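Local coordinates for protein catalase (Pseudomonas syringae, PDB 1M7S) that uses heme to decompose hydrogen peroxide into water and oxygen, protecting the bacterial cell from peroxide damage, at residues N124-F129 / T169-L174; D189-H194 / K209-S214; K213-I218 / K252-V257. All coordinates share one frame; numbering follows the deposited sequence.

Interaction 1. Residues N124-F129 / T169-L174; sequences NNFPTF and TRTLTL. With HEM (protoporphyrin IX containing Fe), chain E.
L174 sets its CB over one face of the F126 ring, 3.8 Å from the centroid and 4° off the ring normal, a CH-pi contact almost over the centre. The two side chains run past each other in opposite directions, which brings the CD1 branch of L174 back to the root of the phenylalanine, 3.6 Å from F126 CB. The same methyl meets the P127 ring at CD, 3.7 Å away. T171 turns its two branches to different tasks. Its methyl CG2 approaches F126 CD2 obliquely at 3.8 Å, while OG1 and T128 OG1 form a hydrogen bond of 2.7 Å. With chi1 at 48°, T128 OG1 is wedged between its own backbone N and carbonyl carbon, and R170 NH1 donates to it there at 3.1 Å. R170 crosses T128 at about a right angle on a chain extended from CG to NE, and T128 OG1 lies 21° out of the guanidinium plane. Water 1 adds a bridge, donating to F129 O and accepting from T171 N. F129 lays one ring face against the heme vinyl, F129 CD2 being 3.7 Å from HEM CAB. The loop thus carries F129 and N124, a predicted active-site residue, into the heme pocket. Following strand 117-124, it is sandwiched between heme and helix 169-176, whose R170 and L174 also touch helix 413-421, while F129 packs on helix 137-144.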
loop_
_atom_site.group_PDB
_atom_site.type_symbol
_atom_site.label_atom_id
_atom_site.label_comp_id
_atom_site.label_asym_id
_atom_site.label_seq_id
_atom_site.Cartn_x
_atom_site.Cartn_y
_atom_site.Cartn_z
ATOM N N ASN A 124 -2.014 20.044 22.693
ATOM C CA ASN A 124 -2.909 20.979 22.105
ATOM C C ASN A 124 -2.852 22.296 22.856
ATOM O O ASN A 124 -2.409 22.347 24.010
ATOM C CB ASN A 124 -4.373 20.458 22.205
ATOM C CG ASN A 124 -4.828 19.605 21.052
ATOM O OD1 ASN A 124 -4.191 19.416 20.012
ATOM N ND2 ASN A 124 -5.994 18.960 21.178
ATOM N N ASN A 125 -3.359 23.372 22.252
ATOM C CA ASN A 125 -3.435 24.629 23.017
ATOM C C ASN A 125 -4.512 24.461 24.072
ATOM O O ASN A 125 -4.316 24.945 25.206
ATOM C CB ASN A 125 -3.651 25.829 22.076
ATOM C CG ASN A 125 -5.022 25.822 21.413
ATOM O OD1 ASN A 125 -5.541 24.755 21.072
ATOM N ND2 ASN A 125 -5.653 26.993 21.216
ATOM N N PHE A 126 -5.624 23.740 23.841
ATOM C CA PHE A 126 -6.634 23.649 24.910
ATOM C C PHE A 126 -6.153 22.670 25.974
ATOM O O PHE A 126 -5.640 21.600 25.650
ATOM C CB PHE A 126 -7.976 23.126 24.383
ATOM C CG PHE A 126 -8.709 23.966 23.385
ATOM C CD1 PHE A 126 -8.381 25.280 23.124
ATOM C CD2 PHE A 126 -9.811 23.385 22.729
ATOM C CE1 PHE A 126 -9.068 26.013 22.166
ATOM C CE2 PHE A 126 -10.535 24.154 21.817
ATOM C CZ PHE A 126 -10.163 25.457 21.536
ATOM N N PRO A 127 -6.335 22.979 27.244
ATOM C CA PRO A 127 -5.794 22.094 28.294
ATOM C C PRO A 127 -6.643 20.892 28.631
ATOM O O PRO A 127 -6.359 20.020 29.463
ATOM C CB PRO A 127 -5.694 23.027 29.525
ATOM C CG PRO A 127 -6.877 23.918 29.265
ATOM C CD PRO A 127 -6.846 24.252 27.762
ATOM N N THR A 128 -7.854 20.823 28.026
ATOM C CA THR A 128 -8.808 19.755 28.291
ATOM C C THR A 128 -9.301 19.250 26.917
ATOM O O THR A 128 -9.166 19.975 25.939
ATOM C CB THR A 128 -10.017 20.211 29.126
ATOM O OG1 THR A 128 -10.629 21.416 28.649
ATOM C CG2 THR A 128 -9.506 20.446 30.557
ATOM N N PHE A 129 -9.967 18.109 26.935
ATOM C CA PHE A 129 -10.500 17.543 25.684
ATOM C C PHE A 129 -12.001 17.332 25.815
ATOM O O PHE A 129 -12.573 17.567 26.899
ATOM C CB PHE A 129 -9.786 16.215 25.414
ATOM C CG PHE A 129 -9.827 15.903 23.939
ATOM C CD1 PHE A 129 -10.467 14.756 23.477
ATOM C CD2 PHE A 129 -9.223 16.762 23.038
ATOM C CE1 PHE A 129 -10.478 14.500 22.124
ATOM C CE2 PHE A 129 -9.248 16.505 21.678
ATOM C CZ PHE A 129 -9.893 15.366 21.225
ATOM N N THR A 169 -18.773 19.752 27.840
ATOM C CA THR A 169 -19.175 21.123 28.089
ATOM C C THR A 169 -17.998 22.063 28.275
ATOM O O THR A 169 -17.959 23.158 27.672
ATOM C CB THR A 169 -20.151 21.219 29.286
ATOM O OG1 THR A 169 -21.189 20.269 29.037
ATOM C CG2 THR A 169 -20.814 22.581 29.524
ATOM N N ARG A 170 -17.013 21.670 29.090
ATOM C CA ARG A 170 -15.895 22.637 29.307
ATOM C C ARG A 170 -15.130 22.867 28.015
ATOM O O ARG A 170 -14.831 24.019 27.657
ATOM C CB ARG A 170 -14.986 22.003 30.395
ATOM C CG ARG A 170 -13.845 22.964 30.807
ATOM C CD ARG A 170 -12.732 22.185 31.547
ATOM N NE ARG A 170 -11.877 23.230 32.123
ATOM C CZ ARG A 170 -10.981 24.060 31.581
ATOM N NH1 ARG A 170 -10.556 23.986 30.335
ATOM N NH2 ARG A 170 -10.472 24.971 32.417
ATOM N N THR A 171 -14.757 21.830 27.282
ATOM C CA THR A 171 -13.975 22.053 26.061
ATOM C C THR A 171 -14.767 22.668 24.926
ATOM O O THR A 171 -14.210 23.431 24.117
ATOM C CB THR A 171 -13.171 20.807 25.652
ATOM O OG1 THR A 171 -12.480 20.413 26.883
ATOM C CG2 THR A 171 -12.153 21.089 24.570
ATOM N N LEU A 172 -16.079 22.433 24.782
ATOM C CA LEU A 172 -16.870 23.166 23.809
ATOM C C LEU A 172 -16.917 24.647 24.161
ATOM O O LEU A 172 -16.971 25.507 23.283
ATOM C CB LEU A 172 -18.334 22.637 23.794
ATOM C CG LEU A 172 -18.390 21.241 23.157
ATOM C CD1 LEU A 172 -19.767 20.664 23.471
ATOM C CD2 LEU A 172 -18.113 21.402 21.660
ATOM N N THR A 173 -16.827 24.998 25.426
ATOM C CA THR A 173 -16.780 26.420 25.856
ATOM C C THR A 173 -15.479 27.015 25.363
ATOM O O THR A 173 -15.498 28.101 24.743
ATOM C CB THR A 173 -16.854 26.479 27.402
ATOM O OG1 THR A 173 -18.150 25.988 27.742
ATOM C CG2 THR A 173 -16.691 27.864 28.014
ATOM N N LEU A 174 -14.354 26.294 25.452
ATOM C CA LEU A 174 -13.128 26.843 24.870
ATOM C C LEU A 174 -13.215 26.985 23.343
ATOM O O LEU A 174 -12.840 27.964 22.709
ATOM C CB LEU A 174 -11.940 25.853 25.110
ATOM C CG LEU A 174 -11.443 25.764 26.550
ATOM C CD1 LEU A 174 -10.357 24.671 26.629
ATOM C CD2 LEU A 174 -10.826 27.069 27.070
HETATM C CHA HEM E . -2.948 13.438 15.648
HETATM C CHB HEM E . -3.382 15.839 19.828
HETATM C CHC HEM E . -6.761 12.699 21.267
HETATM C CHD HEM E . -5.604 9.787 17.549
HETATM C C1A HEM E . -2.794 14.358 16.658
HETATM C C2A HEM E . -1.896 15.536 16.588
HETATM C C3A HEM E . -2.017 16.196 17.739
HETATM C C4A HEM E . -2.992 15.485 18.549
HETATM C CMA HEM E . -1.290 17.464 18.207
HETATM C CAA HEM E . -1.015 15.818 15.359
HETATM C CBA HEM E . 0.486 15.408 15.528
HETATM C CGA HEM E . 1.282 15.935 14.304
HETATM O O1A HEM E . 1.704 15.014 13.563
HETATM O O2A HEM E . 1.404 17.176 14.305
HETATM C C1B HEM E . -4.307 15.189 20.599
HETATM C C2B HEM E . -4.661 15.529 21.971
HETATM C C3B HEM E . -5.615 14.660 22.366
HETATM C C4B HEM E . -5.860 13.763 21.270
HETATM C CMB HEM E . -4.036 16.700 22.742
HETATM C CAB HEM E . -6.386 14.546 23.681
HETATM C CBB HEM E . -5.923 14.966 24.842
HETATM C C1C HEM E . -6.650 11.607 20.445
HETATM C C2C HEM E . -7.224 10.307 20.709
HETATM C C3C HEM E . -6.884 9.495 19.699
HETATM C C4C HEM E . -6.131 10.288 18.751
HETATM C CMC HEM E . -8.022 9.905 21.978
HETATM C CAC HEM E . -7.198 8.005 19.458
HETATM C CBC HEM E . -7.211 7.076 20.431
HETATM C C1D HEM E . -4.837 10.577 16.684
HETATM C C2D HEM E . -4.353 10.135 15.387
HETATM C C3D HEM E . -3.626 11.125 14.862
HETATM C C4D HEM E . -3.632 12.216 15.811
HETATM C CMD HEM E . -4.698 8.750 14.814
HETATM C CAD HEM E . -2.878 11.153 13.498
HETATM C CBD HEM E . -1.371 10.779 13.736
HETATM C CGD HEM E . -0.581 10.578 12.455
HETATM O O1D HEM E . 0.685 10.745 12.549
HETATM O O2D HEM E . -1.116 10.238 11.371
HETATM N NA HEM E . -3.470 14.405 17.843
HETATM N NB HEM E . -5.037 14.090 20.196
HETATM N NC HEM E . -6.009 11.581 19.225
HETATM N ND HEM E . -4.330 11.838 16.928
HETATM FE FE HEM E . -4.665 12.939 18.577
HETATM O O HOH W 1 -14.613 18.960 28.088
HETATM O O HOH W 2 -6.672 14.394 18.132
#

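Interaction 2. Residues D189-H194 / K209-S214; sequences DGNGVH and KFHWKS. With HEM (protoporphyrin IX containing Fe), chain E.
D189 uses both carboxylate oxygens across the strand pair. OD1 accepts from S214 N at 2.8 Å, and OD2 accepts from H211 NE2 at 2.7 Å in a histidine-carboxylate bond. The acceptor lies in the imidazole plane, yet NE2 meets OD2 from above the carboxylate plane, 57° out of it, with the two planes 63° apart. H211 ND1 is hydrogen-bonded to E284, so both ring nitrogens have partners, consistent with a defined ring orientation. Water 4 links D189 OD2 to K213 NZ.

Backbone bonds define an antiparallel ladder. G190 and W212 form the hydrogen-bonded pair, with G190 N to W212 O at 3.0 Å and W212 N to G190 O at 2.7 Å; N191 and H211 form the non-hydrogen-bonded pair, and G192 N continues to F210 O. Past the ladder, K209 NZ donates to V193 O at 2.9 Å and also to K277 O.

The N191 amide lies alongside the H211 ring with planes 4° apart, N191 OD1 being 3.4 Å from H211 CD2; its stronger polar partner is N125, whose O accepts from N191 ND2. This part of the catalase beta barrel's sheet carries V193 and H194 to the heme pocket, V193 CG1 standing 3.5 Å from HEM CBB.

Strand 190-191 therefore flanks strand 205-214, whose W212 packs on strands 107-114 and 252-260, while H194 touches helix 323-339.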
loop_
_atom_site.group_PDB
_atom_site.type_symbol
_atom_site.label_atom_id
_atom_site.label_comp_id
_atom_site.label_asym_id
_atom_site.label_seq_id
_atom_site.Cartn_x
_atom_site.Cartn_y
_atom_site.Cartn_z
ATOM N N ASP A 189 -0.685 28.953 24.025
ATOM C CA ASP A 189 0.035 28.065 24.937
ATOM C C ASP A 189 -0.082 26.637 24.406
ATOM O O ASP A 189 -0.769 26.378 23.437
ATOM C CB ASP A 189 -0.569 28.115 26.342
ATOM C CG ASP A 189 -0.170 29.292 27.195
ATOM O OD1 ASP A 189 0.599 30.167 26.761
ATOM O OD2 ASP A 189 -0.658 29.328 28.368
ATOM N N GLY A 190 0.593 25.701 25.069
ATOM C CA GLY A 190 0.486 24.290 24.712
ATOM C C GLY A 190 0.282 23.525 26.028
ATOM O O GLY A 190 0.646 23.985 27.130
ATOM N N ASN A 191 -0.448 22.417 25.927
ATOM C CA ASN A 191 -0.727 21.603 27.109
ATOM C C ASN A 191 -0.659 20.132 26.748
ATOM O O ASN A 191 -1.141 19.757 25.689
ATOM C CB ASN A 191 -2.133 21.912 27.662
ATOM C CG ASN A 191 -2.223 23.302 28.274
ATOM O OD1 ASN A 191 -1.774 23.524 29.378
ATOM N ND2 ASN A 191 -2.758 24.283 27.546
ATOM N N GLY A 192 -0.207 19.251 27.657
ATOM C CA GLY A 192 -0.194 17.816 27.437
ATOM C C GLY A 192 -1.593 17.231 27.556
ATOM O O GLY A 192 -1.826 16.156 26.992
ATOM N N VAL A 193 -2.484 17.954 28.206
ATOM C CA VAL A 193 -3.840 17.580 28.555
ATOM C C VAL A 193 -3.863 16.525 29.661
ATOM O O VAL A 193 -4.327 16.830 30.778
ATOM C CB VAL A 193 -4.699 17.161 27.365
ATOM C CG1 VAL A 193 -6.105 16.851 27.806
ATOM C CG2 VAL A 193 -4.750 18.337 26.355
ATOM N N HIS A 194 -3.358 15.346 29.403
ATOM C CA HIS A 194 -3.364 14.284 30.396
ATOM C C HIS A 194 -2.283 14.467 31.454
ATOM O O HIS A 194 -1.260 15.063 31.164
ATOM C CB HIS A 194 -2.940 12.959 29.712
ATOM C CG HIS A 194 -3.573 12.737 28.385
ATOM N ND1 HIS A 194 -4.925 12.501 28.297
ATOM C CD2 HIS A 194 -3.076 12.756 27.112
ATOM C CE1 HIS A 194 -5.246 12.359 27.009
ATOM N NE2 HIS A 194 -4.154 12.492 26.295
ATOM N N LYS A 209 1.174 17.101 34.994
ATOM C CA LYS A 209 0.629 17.760 33.821
ATOM C C LYS A 209 1.693 18.725 33.270
ATOM O O LYS A 209 2.452 19.345 34.011
ATOM C CB LYS A 209 -0.635 18.498 34.174
ATOM C CG LYS A 209 -1.806 17.509 34.218
ATOM C CD LYS A 209 -3.073 18.376 34.322
ATOM C CE LYS A 209 -4.266 17.430 34.321
ATOM N NZ LYS A 209 -5.261 17.782 33.315
ATOM N N PHE A 210 1.805 18.838 31.951
ATOM C CA PHE A 210 2.768 19.716 31.285
ATOM C C PHE A 210 2.079 20.890 30.602
ATOM O O PHE A 210 1.023 20.734 29.964
ATOM C CB PHE A 210 3.494 18.956 30.157
ATOM C CG PHE A 210 4.377 17.845 30.631
ATOM C CD1 PHE A 210 5.665 18.125 31.115
ATOM C CD2 PHE A 210 3.976 16.532 30.602
ATOM C CE1 PHE A 210 6.482 17.111 31.561
ATOM C CE2 PHE A 210 4.794 15.515 31.013
ATOM C CZ PHE A 210 6.068 15.786 31.507
ATOM N N HIS A 211 2.674 22.061 30.662
ATOM C CA HIS A 211 2.143 23.306 30.151
ATOM C C HIS A 211 3.260 24.130 29.501
ATOM O O HIS A 211 4.203 24.508 30.230
ATOM C CB HIS A 211 1.508 24.119 31.300
ATOM C CG HIS A 211 1.056 25.516 30.966
ATOM N ND1 HIS A 211 1.269 26.582 31.832
ATOM C CD2 HIS A 211 0.432 26.043 29.889
ATOM C CE1 HIS A 211 0.787 27.691 31.272
ATOM N NE2 HIS A 211 0.259 27.407 30.096
ATOM N N TRP A 212 3.062 24.407 28.223
ATOM C CA TRP A 212 4.000 25.293 27.527
ATOM C C TRP A 212 3.413 26.695 27.634
ATOM O O TRP A 212 2.357 26.986 27.061
ATOM C CB TRP A 212 4.140 24.968 26.043
ATOM C CG TRP A 212 4.801 23.716 25.648
ATOM C CD1 TRP A 212 4.181 22.639 25.051
ATOM C CD2 TRP A 212 6.199 23.366 25.717
ATOM N NE1 TRP A 212 5.094 21.672 24.773
ATOM C CE2 TRP A 212 6.353 22.093 25.155
ATOM C CE3 TRP A 212 7.332 24.031 26.202
ATOM C CZ2 TRP A 212 7.569 21.431 25.039
ATOM C CZ3 TRP A 212 8.549 23.376 26.101
ATOM C CH2 TRP A 212 8.697 22.074 25.537
ATOM N N LYS A 213 4.096 27.592 28.359
ATOM C CA LYS A 213 3.620 28.956 28.515
ATOM C C LYS A 213 4.265 29.857 27.469
ATOM O O LYS A 213 5.500 29.988 27.442
ATOM C CB LYS A 213 3.908 29.532 29.916
ATOM C CG LYS A 213 3.369 30.958 30.040
ATOM C CD LYS A 213 3.080 31.340 31.475
ATOM C CE LYS A 213 2.619 32.811 31.482
ATOM N NZ LYS A 213 1.162 32.907 31.166
ATOM N N SER A 214 3.423 30.421 26.591
ATOM C CA SER A 214 3.946 31.305 25.560
ATOM C C SER A 214 4.622 32.568 26.116
ATOM O O SER A 214 4.016 33.294 26.906
ATOM C CB SER A 214 2.800 31.806 24.651
ATOM O OG SER A 214 3.400 32.696 23.695
HETATM C CHA HEM E . -2.948 13.438 15.648
HETATM C CHB HEM E . -3.382 15.839 19.828
HETATM C CHC HEM E . -6.761 12.699 21.267
HETATM C CHD HEM E . -5.604 9.787 17.549
HETATM C C1A HEM E . -2.794 14.358 16.658
HETATM C C2A HEM E . -1.896 15.536 16.588
HETATM C C3A HEM E . -2.017 16.196 17.739
HETATM C C4A HEM E . -2.992 15.485 18.549
HETATM C CMA HEM E . -1.290 17.464 18.207
HETATM C CAA HEM E . -1.015 15.818 15.359
HETATM C CBA HEM E . 0.486 15.408 15.528
HETATM C CGA HEM E . 1.282 15.935 14.304
HETATM O O1A HEM E . 1.704 15.014 13.563
HETATM O O2A HEM E . 1.404 17.176 14.305
HETATM C C1B HEM E . -4.307 15.189 20.599
HETATM C C2B HEM E . -4.661 15.529 21.971
HETATM C C3B HEM E . -5.615 14.660 22.366
HETATM C C4B HEM E . -5.860 13.763 21.270
HETATM C CMB HEM E . -4.036 16.700 22.742
HETATM C CAB HEM E . -6.386 14.546 23.681
HETATM C CBB HEM E . -5.923 14.966 24.842
HETATM C C1C HEM E . -6.650 11.607 20.445
HETATM C C2C HEM E . -7.224 10.307 20.709
HETATM C C3C HEM E . -6.884 9.495 19.699
HETATM C C4C HEM E . -6.131 10.288 18.751
HETATM C CMC HEM E . -8.022 9.905 21.978
HETATM C CAC HEM E . -7.198 8.005 19.458
HETATM C CBC HEM E . -7.211 7.076 20.431
HETATM C C1D HEM E . -4.837 10.577 16.684
HETATM C C2D HEM E . -4.353 10.135 15.387
HETATM C C3D HEM E . -3.626 11.125 14.862
HETATM C C4D HEM E . -3.632 12.216 15.811
HETATM C CMD HEM E . -4.698 8.750 14.814
HETATM C CAD HEM E . -2.878 11.153 13.498
HETATM C CBD HEM E . -1.371 10.779 13.736
HETATM C CGD HEM E . -0.581 10.578 12.455
HETATM O O1D HEM E . 0.685 10.745 12.549
HETATM O O2D HEM E . -1.116 10.238 11.371
HETATM N NA HEM E . -3.470 14.405 17.843
HETATM N NB HEM E . -5.037 14.090 20.196
HETATM N NC HEM E . -6.009 11.581 19.225
HETATM N ND HEM E . -4.330 11.838 16.928
HETATM FE FE HEM E . -4.665 12.939 18.577
HETATM O O HOH W 3 1.518 33.173 27.442
HETATM O O HOH W 4 -0.741 31.181 30.089
HETATM O O HOH W 5 -1.644 22.087 31.596
HETATM O O HOH W 6 -2.150 19.583 30.548
HETATM O O HOH W 7 -0.227 17.498 30.568
HETATM O O HOH W 2 -6.672 14.394 18.132
#

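Interaction 3. Residues K213-I218 / K252-V257; sequences KSLQGI and KWDLYV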
loop_
_atom_site.group_PDB
_atom_site.type_symbol
_atom_site.label_atom_id
_atom_site.label_comp_id
_atom_site.label_asym_id
_atom_site.label_seq_id
_atom_site.Cartn_x
_atom_site.Cartn_y
_atom_site.Cartn_z
ATOM N N LYS A 213 4.096 27.592 28.359
ATOM C CA LYS A 213 3.620 28.956 28.515
ATOM C C LYS A 213 4.265 29.857 27.469
ATOM O O LYS A 213 5.500 29.988 27.442
ATOM C CB LYS A 213 3.908 29.532 29.916
ATOM C CG LYS A 213 3.369 30.958 30.040
ATOM C CD LYS A 213 3.080 31.340 31.475
ATOM C CE LYS A 213 2.619 32.811 31.482
ATOM N NZ LYS A 213 1.162 32.907 31.166
ATOM N N SER A 214 3.423 30.421 26.591
ATOM C CA SER A 214 3.946 31.305 25.560
ATOM C C SER A 214 4.622 32.568 26.116
ATOM O O SER A 214 4.016 33.294 26.906
ATOM C CB SER A 214 2.800 31.806 24.651
ATOM O OG SER A 214 3.400 32.696 23.695
ATOM N N LEU A 215 5.855 32.795 25.707
ATOM C CA LEU A 215 6.607 33.978 26.117
ATOM C C LEU A 215 6.287 35.140 25.195
ATOM O O LEU A 215 6.699 36.264 25.470
ATOM C CB LEU A 215 8.114 33.721 26.237
ATOM C CG LEU A 215 8.423 32.570 27.246
ATOM C CD1 LEU A 215 9.927 32.422 27.418
ATOM C CD2 LEU A 215 7.747 32.788 28.584
ATOM N N GLN A 216 5.432 34.931 24.170
ATOM C CA GLN A 216 4.986 36.027 23.313
ATOM C C GLN A 216 3.621 36.507 23.764
ATOM O O GLN A 216 3.090 37.479 23.231
ATOM C CB GLN A 216 4.896 35.547 21.859
ATOM C CG GLN A 216 6.205 35.146 21.246
ATOM C CD GLN A 216 6.850 33.920 21.822
ATOM O OE1 GLN A 216 7.978 33.979 22.332
ATOM N NE2 GLN A 216 6.172 32.777 21.738
ATOM N N GLY A 217 2.987 35.780 24.691
ATOM C CA GLY A 217 1.659 36.127 25.162
ATOM C C GLY A 217 0.617 35.369 24.301
ATOM O O GLY A 217 0.966 34.642 23.366
ATOM N N ILE A 218 -0.620 35.541 24.703
ATOM C CA ILE A 218 -1.785 34.976 24.041
ATOM C C ILE A 218 -2.473 36.036 23.187
ATOM O O ILE A 218 -2.861 37.112 23.668
ATOM C CB ILE A 218 -2.848 34.500 25.063
ATOM C CG1 ILE A 218 -2.263 33.478 26.028
ATOM C CG2 ILE A 218 -4.084 33.916 24.363
ATOM C CD1 ILE A 218 -1.408 32.407 25.410
ATOM N N LYS A 252 9.368 31.538 21.771
ATOM C CA LYS A 252 9.733 30.705 22.901
ATOM C C LYS A 252 8.584 30.368 23.848
ATOM O O LYS A 252 7.634 31.109 24.058
ATOM C CB LYS A 252 10.758 31.469 23.777
ATOM C CG LYS A 252 12.117 31.526 23.040
ATOM C CD LYS A 252 13.014 32.635 23.622
ATOM C CE LYS A 252 12.899 32.868 25.085
ATOM N NZ LYS A 252 12.042 33.988 25.549
ATOM N N TRP A 253 8.779 29.202 24.519
ATOM C CA TRP A 253 7.812 28.776 25.509
ATOM C C TRP A 253 8.552 28.186 26.737
ATOM O O TRP A 253 9.516 27.458 26.602
ATOM C CB TRP A 253 6.917 27.671 24.967
ATOM C CG TRP A 253 5.883 28.062 23.957
ATOM C CD1 TRP A 253 4.549 28.261 24.162
ATOM C CD2 TRP A 253 6.135 28.261 22.570
ATOM N NE1 TRP A 253 3.948 28.608 22.950
ATOM C CE2 TRP A 253 4.914 28.576 21.960
ATOM C CE3 TRP A 253 7.289 28.152 21.759
ATOM C CZ2 TRP A 253 4.806 28.821 20.597
ATOM C CZ3 TRP A 253 7.187 28.428 20.411
ATOM C CH2 TRP A 253 5.932 28.749 19.811
ATOM N N ASP A 254 8.127 28.582 27.920
ATOM C CA ASP A 254 8.629 28.025 29.171
ATOM C C ASP A 254 7.791 26.781 29.478
ATOM O O ASP A 254 6.555 26.832 29.324
ATOM C CB ASP A 254 8.520 29.016 30.326
ATOM C CG ASP A 254 9.749 29.951 30.377
ATOM O OD1 ASP A 254 10.760 29.661 29.721
ATOM O OD2 ASP A 254 9.656 30.980 31.078
ATOM N N LEU A 255 8.461 25.698 29.844
ATOM C CA LEU A 255 7.746 24.470 30.232
ATOM C C LEU A 255 7.548 24.418 31.736
ATOM O O LEU A 255 8.519 24.508 32.517
ATOM C CB LEU A 255 8.544 23.236 29.772
ATOM C CG LEU A 255 7.943 21.858 30.062
ATOM C CD1 LEU A 255 6.563 21.749 29.361
ATOM C CD2 LEU A 255 8.885 20.761 29.631
ATOM N N TYR A 256 6.291 24.249 32.133
ATOM C CA TYR A 256 5.915 24.060 33.518
ATOM C C TYR A 256 5.285 22.692 33.805
ATOM O O TYR A 256 4.569 22.127 32.952
ATOM C CB TYR A 256 4.912 25.139 33.931
ATOM C CG TYR A 256 5.456 26.531 34.049
ATOM C CD1 TYR A 256 5.586 27.309 32.898
ATOM C CD2 TYR A 256 5.818 27.089 35.278
ATOM C CE1 TYR A 256 6.076 28.601 32.975
ATOM C CE2 TYR A 256 6.323 28.381 35.365
ATOM C CZ TYR A 256 6.458 29.113 34.206
ATOM O OH TYR A 256 6.952 30.388 34.224
ATOM N N VAL A 257 5.470 22.224 35.056
ATOM C CA VAL A 257 4.808 20.987 35.498
ATOM C C VAL A 257 3.932 21.216 36.731
ATOM O O VAL A 257 4.215 22.106 37.543
ATOM C CB VAL A 257 5.696 19.779 35.761
ATOM C CG1 VAL A 257 6.353 19.303 34.448
ATOM C CG2 VAL A 257 6.762 20.009 36.842
#
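L215 drapes its isobutyl group across the start of strand 252-260: with CG anti to the carbonyl carbon (chi1 -58°), the branch leans over K252 and D254. CD1 comes within 3.2 Å of K252 NZ, and CD2 lies 3.6 Å from D254 OD2, with the leucine crossing the aspartate at about a right angle; D254 OD1 is hydrogen-bonded to Q289 NE2. K252, bent at chi3 and chi4, curls its chain obliquely over this leucine. Its backbone is gripped as well: K252 O accepts from L215 N at 3.0 Å and from Q216 NE2 at 3.2 Å, the two donors arriving from opposite faces of the carbonyl plane, while K252 N donates to Q216 OE1 in a nearly straight bond (176°). Q216 NE2 also reaches R186 O.

These bonds close off an antiparallel pairing within the catalase beta barrel, at the point where strand 205-214 ends and an ST turn begins, S214 OG accepting from Q216 N.

K213 forms the hydrogen-bonded pair with D254, K213 N reaching D254 O at 2.7 Å. Its CB packs 3.9 Å from Y256 CE1, although the lysine's end leads away from strand 252-260. On the other face of the sheet, W253 sets CD1 3.4 Å from S214 CA, its NE1 donating to M188 O.

Along the chain, interaction 1 closes before interaction 2 opens, and interaction 3 begins on K213 and S214, where interaction 2 ends. Interactions 2 and 3 lie on either edge of strand 205-214, which pairs with 190-191 and with 252-260 in one antiparallel sheet; their centres are about 9 Å apart. Interactions 1 and 2, with centres about 12 Å apart, touch directly: N124 O lies 2.7 Å from N191 N, a probable hydrogen bond, and both border the heme. Interaction 3 stands about 18 Å from interaction 1, centre to centre, without touching it. The series therefore runs from the helical side, past the heme pocket, into the barrel wall.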